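Local atomic coordinates of 3-dehydroquinate dehydratase (Aquifex aeolicus, PDB entry 2EGZ), a protein that catalyses the cis-dehydration of 3-dehydroquinate to 3-dehydroshikimate through a Schiff-base intermediate, the third step of the chorismate pathway. Residues L54-E65 against S81-S92; I178-F186 against M209-Y217. All blocks are in the same frame, centred on the assembly; numbering follows the deposited sequence.

Interaction 1 (L54-E65 against S81-S92); sequences LKTILTIRSPEE and SPLSDYTDIELS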
loop_
_atom_site.group_PDB
_atom_site.type_symbol
_atom_site.label_atom_id
_atom_site.label_comp_id
_atom_site.label_asym_id
_atom_site.label_seq_id
_atom_site.Cartn_x
_atom_site.Cartn_y
_atom_site.Cartn_z
ATOM N N LEU B 54 14.030 29.429 5.822
ATOM C CA LEU B 54 12.980 28.460 6.138
ATOM C C LEU B 54 13.504 27.037 6.138
ATOM O O LEU B 54 14.533 26.750 5.527
ATOM C CB LEU B 54 11.830 28.568 5.135
ATOM C CG LEU B 54 10.752 29.605 5.463
ATOM C CD1 LEU B 54 11.371 30.996 5.532
ATOM C CD2 LEU B 54 9.649 29.541 4.414
ATOM N N LYS B 55 12.803 26.148 6.836
ATOM C CA LYS B 55 13.195 24.746 6.876
ATOM C C LYS B 55 12.523 24.012 5.730
ATOM O O LYS B 55 11.565 24.514 5.143
ATOM C CB LYS B 55 12.797 24.107 8.203
ATOM C CG LYS B 55 13.692 24.524 9.355
ATOM C CD LYS B 55 13.260 23.860 10.646
ATOM C CE LYS B 55 14.213 24.194 11.779
ATOM N NZ LYS B 55 15.583 23.681 11.504
ATOM N N THR B 56 13.022 22.822 5.419
ATOM C CA THR B 56 12.481 22.038 4.322
ATOM C C THR B 56 12.044 20.639 4.709
ATOM O O THR B 56 12.536 20.059 5.675
ATOM C CB THR B 56 13.522 21.845 3.204
ATOM O OG1 THR B 56 14.654 21.135 3.733
ATOM C CG2 THR B 56 13.977 23.181 2.651
ATOM N N ILE B 57 11.095 20.119 3.939
ATOM C CA ILE B 57 10.623 18.751 4.078
ATOM C C ILE B 57 10.839 18.212 2.670
ATOM O O ILE B 57 10.315 18.763 1.698
ATOM C CB ILE B 57 9.116 18.638 4.408
ATOM C CG1 ILE B 57 8.838 19.096 5.841
ATOM C CG2 ILE B 57 8.675 17.181 4.270
ATOM C CD1 ILE B 57 7.356 19.152 6.179
ATOM N N LEU B 58 11.639 17.160 2.560
ATOM C CA LEU B 58 11.913 16.542 1.270
ATOM C C LEU B 58 10.903 15.417 1.077
ATOM O O LEU B 58 10.971 14.396 1.765
ATOM C CB LEU B 58 13.335 15.973 1.247
ATOM C CG LEU B 58 13.740 15.148 0.019
ATOM C CD1 LEU B 58 13.729 16.028 -1.225
ATOM C CD2 LEU B 58 15.125 14.555 0.239
ATOM N N THR B 59 9.964 15.618 0.158
ATOM C CA THR B 59 8.939 14.625 -0.132
ATOM C C THR B 59 8.972 14.226 -1.598
ATOM O O THR B 59 9.061 15.074 -2.481
ATOM C CB THR B 59 7.521 15.153 0.175
ATOM O OG1 THR B 59 7.399 15.418 1.576
ATOM C CG2 THR B 59 6.467 14.123 -0.226
ATOM N N ILE B 60 8.906 12.926 -1.844
ATOM C CA ILE B 60 8.896 12.398 -3.204
ATOM C C ILE B 60 7.817 11.330 -3.132
ATOM O O ILE B 60 8.097 10.137 -3.206
ATOM C CB ILE B 60 10.241 11.749 -3.562
ATOM C CG1 ILE B 60 11.388 12.688 -3.179
ATOM C CG2 ILE B 60 10.290 11.466 -5.063
ATOM C CD1 ILE B 60 12.766 12.079 -3.347
ATOM N N ARG B 61 6.578 11.785 -2.969
ATOM C CA ARG B 61 5.428 10.902 -2.813
ATOM C C ARG B 61 5.299 9.759 -3.808
ATOM O O ARG B 61 5.343 9.964 -5.020
ATOM C CB ARG B 61 4.135 11.722 -2.828
ATOM C CG ARG B 61 2.934 10.961 -2.291
ATOM C CD ARG B 61 3.022 10.793 -0.781
ATOM N NE ARG B 61 2.982 12.085 -0.102
ATOM C CZ ARG B 61 1.909 12.872 -0.049
ATOM N NH1 ARG B 61 0.769 12.506 -0.629
ATOM N NH2 ARG B 61 1.977 14.039 0.573
ATOM N N SER B 62 5.125 8.553 -3.279
ATOM C CA SER B 62 4.961 7.371 -4.113
ATOM C C SER B 62 3.594 7.464 -4.786
ATOM O O SER B 62 2.658 8.051 -4.238
ATOM C CB SER B 62 5.044 6.101 -3.262
ATOM O OG SER B 62 4.048 6.084 -2.253
ATOM N N PRO B 63 3.461 6.888 -5.988
ATOM C CA PRO B 63 2.186 6.933 -6.707
ATOM C C PRO B 63 0.995 6.335 -5.954
ATOM O O PRO B 63 -0.130 6.811 -6.095
ATOM C CB PRO B 63 2.498 6.191 -8.008
ATOM C CG PRO B 63 3.590 5.241 -7.608
ATOM C CD PRO B 63 4.461 6.105 -6.734
ATOM N N GLU B 64 1.239 5.306 -5.147
ATOM C CA GLU B 64 0.161 4.668 -4.394
ATOM C C GLU B 64 -0.435 5.570 -3.320
ATOM O O GLU B 64 -1.572 5.368 -2.898
ATOM C CB GLU B 64 0.645 3.364 -3.747
ATOM C CG GLU B 64 1.993 3.474 -3.063
ATOM C CD GLU B 64 3.150 3.236 -4.020
ATOM O OE1 GLU B 64 3.040 3.625 -5.200
ATOM O OE2 GLU B 64 4.175 2.669 -3.587
ATOM N N GLU B 65 0.325 6.562 -2.869
ATOM C CA GLU B 65 -0.189 7.461 -1.848
ATOM C C GLU B 65 -0.325 8.911 -2.303
ATOM O O GLU B 65 -0.002 9.845 -1.570
ATOM C CB GLU B 65 0.655 7.348 -0.571
ATOM C CG GLU B 65 0.428 6.009 0.132
ATOM C CD GLU B 65 0.977 5.948 1.548
ATOM O OE1 GLU B 65 0.771 6.911 2.317
ATOM O OE2 GLU B 65 1.598 4.922 1.895
ATOM N N SER B 81 18.574 13.808 1.560
ATOM C CA SER B 81 18.070 13.684 2.926
ATOM C C SER B 81 19.039 14.271 3.954
ATOM O O SER B 81 18.618 14.834 4.968
ATOM C CB SER B 81 17.771 12.223 3.254
ATOM O OG SER B 81 16.638 11.785 2.522
ATOM N N PRO B 82 20.353 14.136 3.719
ATOM C CA PRO B 82 21.298 14.700 4.689
ATOM C C PRO B 82 21.271 16.230 4.675
ATOM O O PRO B 82 21.798 16.881 5.579
ATOM C CB PRO B 82 22.649 14.162 4.209
ATOM C CG PRO B 82 22.291 12.864 3.545
ATOM C CD PRO B 82 21.042 13.236 2.776
ATOM N N LEU B 83 20.642 16.800 3.653
ATOM C CA LEU B 83 20.598 18.249 3.506
ATOM C C LEU B 83 19.252 18.902 3.794
ATOM O O LEU B 83 19.152 20.127 3.801
ATOM C CB LEU B 83 21.052 18.626 2.094
ATOM C CG LEU B 83 22.381 18.015 1.638
ATOM C CD1 LEU B 83 22.659 18.415 0.186
ATOM C CD2 LEU B 83 23.505 18.478 2.560
ATOM N N SER B 84 18.220 18.101 4.023
ATOM C CA SER B 84 16.895 18.643 4.301
ATOM C C SER B 84 16.587 18.500 5.791
ATOM O O SER B 84 16.958 17.504 6.410
ATOM C CB SER B 84 15.843 17.899 3.474
ATOM O OG SER B 84 14.563 18.480 3.635
ATOM N N ASP B 85 15.912 19.491 6.366
ATOM C CA ASP B 85 15.579 19.446 7.790
ATOM C C ASP B 85 14.726 18.227 8.105
ATOM O O ASP B 85 14.891 17.598 9.152
ATOM C CB ASP B 85 14.858 20.727 8.195
ATOM C CG ASP B 85 15.661 21.965 7.859
ATOM O OD1 ASP B 85 16.623 22.280 8.600
ATOM O OD2 ASP B 85 15.346 22.609 6.840
ATOM N N TYR B 86 13.810 17.904 7.196
ATOM C CA TYR B 86 12.938 16.738 7.340
ATOM C C TYR B 86 12.883 16.005 6.008
ATOM O O TYR B 86 13.050 16.608 4.946
ATOM C CB TYR B 86 11.486 17.129 7.636
ATOM C CG TYR B 86 11.226 17.941 8.878
ATOM C CD1 TYR B 86 10.875 17.320 10.079
ATOM C CD2 TYR B 86 11.257 19.333 8.837
ATOM C CE1 TYR B 86 10.549 18.071 11.202
ATOM C CE2 TYR B 86 10.937 20.090 9.951
ATOM C CZ TYR B 86 10.580 19.457 11.127
ATOM O OH TYR B 86 10.223 20.208 12.223
ATOM N N THR B 87 12.628 14.706 6.083
ATOM C CA THR B 87 12.433 13.876 4.905
ATOM C C THR B 87 11.155 13.102 5.215
ATOM O O THR B 87 11.027 12.506 6.287
ATOM C CB THR B 87 13.581 12.877 4.669
ATOM O OG1 THR B 87 14.748 13.577 4.217
ATOM C CG2 THR B 87 13.172 11.854 3.613
ATOM N N ASP B 88 10.197 13.150 4.298
ATOM C CA ASP B 88 8.933 12.445 4.478
ATOM C C ASP B 88 8.940 11.211 3.582
ATOM O O ASP B 88 8.994 11.329 2.360
ATOM C CB ASP B 88 7.756 13.360 4.098
ATOM C CG ASP B 88 6.396 12.691 4.287
ATOM O OD1 ASP B 88 6.280 11.476 4.012
ATOM O OD2 ASP B 88 5.430 13.383 4.691
ATOM N N ILE B 89 8.905 10.034 4.197
ATOM C CA ILE B 89 8.880 8.781 3.452
ATOM C C ILE B 89 7.610 8.043 3.877
ATOM O O ILE B 89 7.198 8.133 5.029
ATOM C CB ILE B 89 10.131 7.918 3.760
ATOM C CG1 ILE B 89 10.121 6.636 2.915
ATOM C CG2 ILE B 89 10.181 7.582 5.239
ATOM C CD1 ILE B 89 10.209 6.882 1.421
ATOM N N GLU B 90 6.976 7.334 2.949
ATOM C CA GLU B 90 5.751 6.608 3.281
ATOM C C GLU B 90 6.064 5.351 4.081
ATOM O O GLU B 90 7.056 4.664 3.817
ATOM C CB GLU B 90 4.992 6.197 2.015
ATOM C CG GLU B 90 4.668 7.313 1.028
ATOM C CD GLU B 90 5.883 7.791 0.255
ATOM O OE1 GLU B 90 6.843 7.003 0.095
ATOM O OE2 GLU B 90 5.868 8.951 -0.208
ATOM N N LEU B 91 5.215 5.050 5.060
ATOM C CA LEU B 91 5.397 3.856 5.876
ATOM C C LEU B 91 5.334 2.645 4.950
ATOM O O LEU B 91 5.982 1.631 5.194
ATOM C CB LEU B 91 4.286 3.756 6.931
ATOM C CG LEU B 91 4.225 2.501 7.812
ATOM C CD1 LEU B 91 5.505 2.356 8.623
ATOM C CD2 LEU B 91 3.024 2.594 8.739
ATOM N N SER B 92 4.553 2.770 3.880
ATOM C CA SER B 92 4.383 1.685 2.920
ATOM C C SER B 92 5.631 1.389 2.084
ATOM O O SER B 92 5.717 0.333 1.457
ATOM C CB SER B 92 3.187 1.975 2.003
ATOM O OG SER B 92 3.349 3.194 1.308
HETATM O O HOH W 1 8.222 10.629 0.015
HETATM O O HOH W 2 8.545 7.669 -1.993
HETATM O O HOH W 3 2.221 4.482 4.296
#
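Strands 55-59 and 86-90 run parallel, their axes 4.3 Å apart at closest approach and 24° from exact alignment, with I57 level with Y86 and L58 level with T87. The backbone ladder is Y86 N to T56 O, L58 N to Y86 O and D88 N to L58 O, the last at 2.9 Å. Y86 O is gripped twice, because S84 OG also donates to it, from the opposite face of the carbonyl to L58 N. S84 OG in turn accepts from T56 OG1 at 2.7 Å, which ties the turn before the second strand to the first. D85 then stands in for a strand partner: T56 N meets the anti side of its carboxylate at OD2, 2.7 Å away, while K55 crosses it at about a right angle and reaches OD1 with NZ in a weak salt bridge. Helix 73-80 links these neighbouring strands in a beta-alpha-beta crossover of the TIM-barrel fold. At the end of strand 86-90, a bend at chi2 (74°) turns the carboxylate of E90 back toward the loop after strand 55-59, where OE2 receives S62 N from above the carboxylate plane (3.2 Å), whereas OE1 is hydrogen-bonded to S93 OG. A water bridges I60 N, D88 O and E90 OE2 where the strands diverge. The R61 guanidinium, part of the 3-dehydroquinate site, is held at its edge by E65 O, 2.9 Å from NH1 and nearly in line with the C=O bond. E65 OE2 takes the S92 hydroxyl on its anti side (OE2 to OG 2.5 Å), while OE1 accepts from the backbone N of the active-site residue H116.

Interaction 2 (I178-F186 against M209-Y217); sequences ISRLAGYVF and MVELRKKFY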
loop_
_atom_site.group_PDB
_atom_site.type_symbol
_atom_site.label_atom_id
_atom_site.label_comp_id
_atom_site.label_asym_id
_atom_site.label_seq_id
_atom_site.Cartn_x
_atom_site.Cartn_y
_atom_site.Cartn_z
ATOM N N ILE B 178 -11.064 21.682 10.917
ATOM C CA ILE B 178 -10.733 22.037 12.291
ATOM C C ILE B 178 -9.498 21.297 12.819
ATOM O O ILE B 178 -8.793 21.808 13.693
ATOM C CB ILE B 178 -11.938 21.766 13.236
ATOM C CG1 ILE B 178 -11.627 22.257 14.650
ATOM C CG2 ILE B 178 -12.254 20.284 13.261
ATOM C CD1 ILE B 178 -11.278 23.729 14.725
ATOM N N SER B 179 -9.225 20.106 12.283
ATOM C CA SER B 179 -8.072 19.326 12.733
ATOM C C SER B 179 -6.757 20.026 12.395
ATOM O O SER B 179 -5.733 19.785 13.032
ATOM C CB SER B 179 -8.070 17.934 12.091
ATOM O OG SER B 179 -7.678 18.000 10.727
ATOM N N ARG B 180 -6.783 20.888 11.390
ATOM C CA ARG B 180 -5.570 21.592 10.989
ATOM C C ARG B 180 -5.153 22.619 12.035
ATOM O O ARG B 180 -3.977 22.979 12.136
ATOM C CB ARG B 180 -5.785 22.254 9.623
ATOM C CG ARG B 180 -6.061 21.231 8.524
ATOM C CD ARG B 180 -6.186 21.884 7.157
ATOM N NE ARG B 180 -6.488 20.897 6.123
ATOM C CZ ARG B 180 -5.581 20.137 5.514
ATOM N NH1 ARG B 180 -4.293 20.245 5.820
ATOM N NH2 ARG B 180 -5.966 19.260 4.603
ATOM N N LEU B 181 -6.118 23.077 12.826
ATOM C CA LEU B 181 -5.840 24.045 13.879
ATOM C C LEU B 181 -5.775 23.368 15.247
ATOM O O LEU B 181 -4.860 23.625 16.036
ATOM C CB LEU B 181 -6.924 25.126 13.901
ATOM C CG LEU B 181 -6.855 26.114 15.071
ATOM C CD1 LEU B 181 -5.528 26.860 15.030
ATOM C CD2 LEU B 181 -8.012 27.094 14.988
ATOM N N ALA B 182 -6.739 22.491 15.516
ATOM C CA ALA B 182 -6.832 21.806 16.804
ATOM C C ALA B 182 -5.851 20.654 17.018
ATOM O O ALA B 182 -5.647 20.208 18.149
ATOM C CB ALA B 182 -8.261 21.307 17.011
ATOM N N GLY B 183 -5.256 20.167 15.935
ATOM C CA GLY B 183 -4.319 19.064 16.044
ATOM C C GLY B 183 -3.206 19.301 17.048
ATOM O O GLY B 183 -2.756 18.366 17.711
ATOM N N TYR B 184 -2.762 20.551 17.160
ATOM C CA TYR B 184 -1.687 20.922 18.083
ATOM C C TYR B 184 -1.920 20.435 19.514
ATOM O O TYR B 184 -1.004 19.936 20.177
ATOM C CB TYR B 184 -1.524 22.443 18.096
ATOM C CG TYR B 184 -0.366 22.933 18.935
ATOM C CD1 TYR B 184 0.935 22.514 18.670
ATOM C CD2 TYR B 184 -0.572 23.828 19.988
ATOM C CE1 TYR B 184 2.008 22.974 19.431
ATOM C CE2 TYR B 184 0.495 24.293 20.756
ATOM C CZ TYR B 184 1.781 23.861 20.471
ATOM O OH TYR B 184 2.842 24.308 21.229
ATOM N N VAL B 185 -3.153 20.593 19.984
ATOM C CA VAL B 185 -3.528 20.192 21.336
ATOM C C VAL B 185 -3.417 18.680 21.529
ATOM O O VAL B 185 -3.294 18.187 22.654
ATOM C CB VAL B 185 -4.961 20.698 21.643
ATOM C CG1 VAL B 185 -5.615 19.875 22.729
ATOM C CG2 VAL B 185 -4.885 22.157 22.056
ATOM N N PHE B 186 -3.439 17.955 20.416
ATOM C CA PHE B 186 -3.332 16.504 20.437
ATOM C C PHE B 186 -1.926 16.023 20.062
ATOM O O PHE B 186 -1.731 14.863 19.700
ATOM C CB PHE B 186 -4.375 15.909 19.494
ATOM C CG PHE B 186 -5.786 16.161 19.933
ATOM C CD1 PHE B 186 -6.422 15.289 20.809
ATOM C CD2 PHE B 186 -6.469 17.289 19.502
ATOM C CE1 PHE B 186 -7.716 15.536 21.248
ATOM C CE2 PHE B 186 -7.764 17.549 19.937
ATOM C CZ PHE B 186 -8.389 16.665 20.815
ATOM N N MET B 209 -3.766 30.745 8.767
ATOM C CA MET B 209 -3.265 29.861 9.820
ATOM C C MET B 209 -2.294 30.591 10.746
ATOM O O MET B 209 -2.231 30.310 11.941
ATOM C CB MET B 209 -2.577 28.638 9.214
ATOM C CG MET B 209 -2.114 27.621 10.247
ATOM S SD MET B 209 -3.466 26.942 11.266
ATOM C CE MET B 209 -4.017 25.642 10.192
ATOM N N VAL B 210 -1.533 31.528 10.192
ATOM C CA VAL B 210 -0.587 32.283 11.004
ATOM C C VAL B 210 -1.337 33.072 12.074
ATOM O O VAL B 210 -0.955 33.082 13.247
ATOM C CB VAL B 210 0.235 33.250 10.130
ATOM C CG1 VAL B 210 0.998 34.233 11.002
ATOM C CG2 VAL B 210 1.208 32.450 9.268
ATOM N N GLU B 211 -2.416 33.727 11.669
ATOM C CA GLU B 211 -3.201 34.511 12.605
ATOM C C GLU B 211 -3.945 33.618 13.598
ATOM O O GLU B 211 -4.120 33.991 14.757
ATOM C CB GLU B 211 -4.192 35.398 11.854
ATOM C CG GLU B 211 -4.782 36.502 12.717
ATOM C CD GLU B 211 -3.707 37.351 13.381
ATOM O OE1 GLU B 211 -2.856 37.914 12.655
ATOM O OE2 GLU B 211 -3.713 37.454 14.628
ATOM N N LEU B 212 -4.381 32.443 13.144
ATOM C CA LEU B 212 -5.099 31.514 14.023
ATOM C C LEU B 212 -4.165 30.941 15.079
ATOM O O LEU B 212 -4.550 30.774 16.237
ATOM C CB LEU B 212 -5.717 30.370 13.210
ATOM C CG LEU B 212 -6.828 30.753 12.225
ATOM C CD1 LEU B 212 -7.193 29.557 11.362
ATOM C CD2 LEU B 212 -8.044 31.248 12.993
ATOM N N ARG B 213 -2.933 30.639 14.677
ATOM C CA ARG B 213 -1.955 30.092 15.609
ATOM C C ARG B 213 -1.654 31.113 16.705
ATOM O O ARG B 213 -1.480 30.758 17.871
ATOM C CB ARG B 213 -0.656 29.717 14.879
ATOM C CG ARG B 213 0.397 29.094 15.801
ATOM C CD ARG B 213 1.687 28.754 15.054
ATOM N NE ARG B 213 2.234 29.927 14.375
ATOM C CZ ARG B 213 3.305 29.907 13.591
ATOM N NH1 ARG B 213 3.960 28.769 13.380
ATOM N NH2 ARG B 213 3.708 31.024 12.998
ATOM N N LYS B 214 -1.601 32.383 16.325
ATOM C CA LYS B 214 -1.323 33.447 17.282
ATOM C C LYS B 214 -2.503 33.634 18.229
ATOM O O LYS B 214 -2.329 33.730 19.440
ATOM C CB LYS B 214 -1.029 34.754 16.535
ATOM C CG LYS B 214 -0.790 35.954 17.434
ATOM C CD LYS B 214 -0.451 37.205 16.628
ATOM C CE LYS B 214 0.886 37.059 15.898
ATOM N NZ LYS B 214 1.354 38.334 15.262
ATOM N N LYS B 215 -3.708 33.657 17.667
ATOM C CA LYS B 215 -4.924 33.843 18.454
ATOM C C LYS B 215 -5.202 32.731 19.460
ATOM O O LYS B 215 -5.615 32.998 20.588
ATOM C CB LYS B 215 -6.135 33.985 17.521
ATOM C CG LYS B 215 -7.451 34.228 18.248
ATOM C CD LYS B 215 -8.656 34.175 17.307
ATOM C CE LYS B 215 -8.670 35.332 16.311
ATOM N NZ LYS B 215 -9.901 35.306 15.456
ATOM N N PHE B 216 -4.967 31.486 19.059
ATOM C CA PHE B 216 -5.251 30.347 19.929
ATOM C C PHE B 216 -4.121 29.805 20.794
ATOM O O PHE B 216 -4.369 29.279 21.883
ATOM C CB PHE B 216 -5.828 29.209 19.086
ATOM C CG PHE B 216 -7.244 29.443 18.657
ATOM C CD1 PHE B 216 -8.296 29.165 19.520
ATOM C CD2 PHE B 216 -7.526 29.994 17.411
ATOM C CE1 PHE B 216 -9.615 29.435 19.152
ATOM C CE2 PHE B 216 -8.841 30.270 17.033
ATOM C CZ PHE B 216 -9.887 29.990 17.906
ATOM N N TYR B 217 -2.882 29.929 20.328
ATOM C CA TYR B 217 -1.758 29.390 21.082
ATOM C C TYR B 217 -0.650 30.399 21.356
ATOM O O TYR B 217 0.358 30.045 21.961
ATOM C CB TYR B 217 -1.152 28.197 20.330
ATOM C CG TYR B 217 -2.159 27.157 19.886
ATOM C CD1 TYR B 217 -3.011 26.546 20.805
ATOM C CD2 TYR B 217 -2.243 26.767 18.546
ATOM C CE1 TYR B 217 -3.925 25.565 20.403
ATOM C CE2 TYR B 217 -3.150 25.791 18.134
ATOM C CZ TYR B 217 -3.985 25.194 19.068
ATOM O OH TYR B 217 -4.876 24.219 18.668
#
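The hydroxyl of Y217 donates to L181 O across 2.7 Å, the single hydrogen bond between segments 178-186 and 209-217. At that carbonyl the C=O...OH angle is 132° and the donor is tilted out of the carbonyl plane, so the bond comes in well off the C=O direction. The Y217 ring turns its edge to the same oxygen and is packed on both faces: Y184 CD2 lies 3.5 Å above its centre, and F216 CB covers the opposite side. Y184 and Y217 form an edge-to-face pair, centroids 4.7 Å apart, with the planes at 56° rather than perpendicular. Y184 directs its CD2 edge over that face because chi1 (-175°) sets CG opposite the backbone N, while V185 CG2 approaches Y217 CE1 obliquely. L181 is a knob in a hole lined by M209, L212, F216 and Y217 on helix 206-217. Its two methyls divide the work: CD1 meets L212 CB at 4.0 Å and faces M209 SD and Y217 CE2, whereas CD2 meets F216 CD2 at 3.8 Å. Bends at chi2 and chi3 of M209 carry its CE to 3.3 Å from R180 O, a contact and not a hydrogen bond; the oxygen's hydrogen bond is with T191 OG1. The contact thus packs the helical turns after strand 168-172 of the barrel against the C-terminal helix. A phenylalanine in place of Y217 would probably leave L181 O without this donor and the ring less firmly fixed in rotation. The chemistry is otherwise apolar, which suggests that close packing probably supplies most of the attachment, while one directional bond sets how Y217 is seated.

In the fold
Interactions 1 and 2 lie at separate places around the same barrel, their centres about 23 Å apart and their nearest atoms about 10 Å apart, with no direct touch. The first is a buried strand pair, its centre about 8 Å from the centre of the chain; the second is a surface helix contact, its centre about 16 Å from it. Each contributes an arginine of the 3-dehydroquinate site, R61 from segment 54-65 and R180 from segment 178-186, and each donates through NH2 to bound tartrate, probably from the crystallisation liquor. The side chain of R180 is about 8 Å from that of the Schiff-base lysine K142, while the side chain of E65 in interaction 1 is about 3 Å from that of H116.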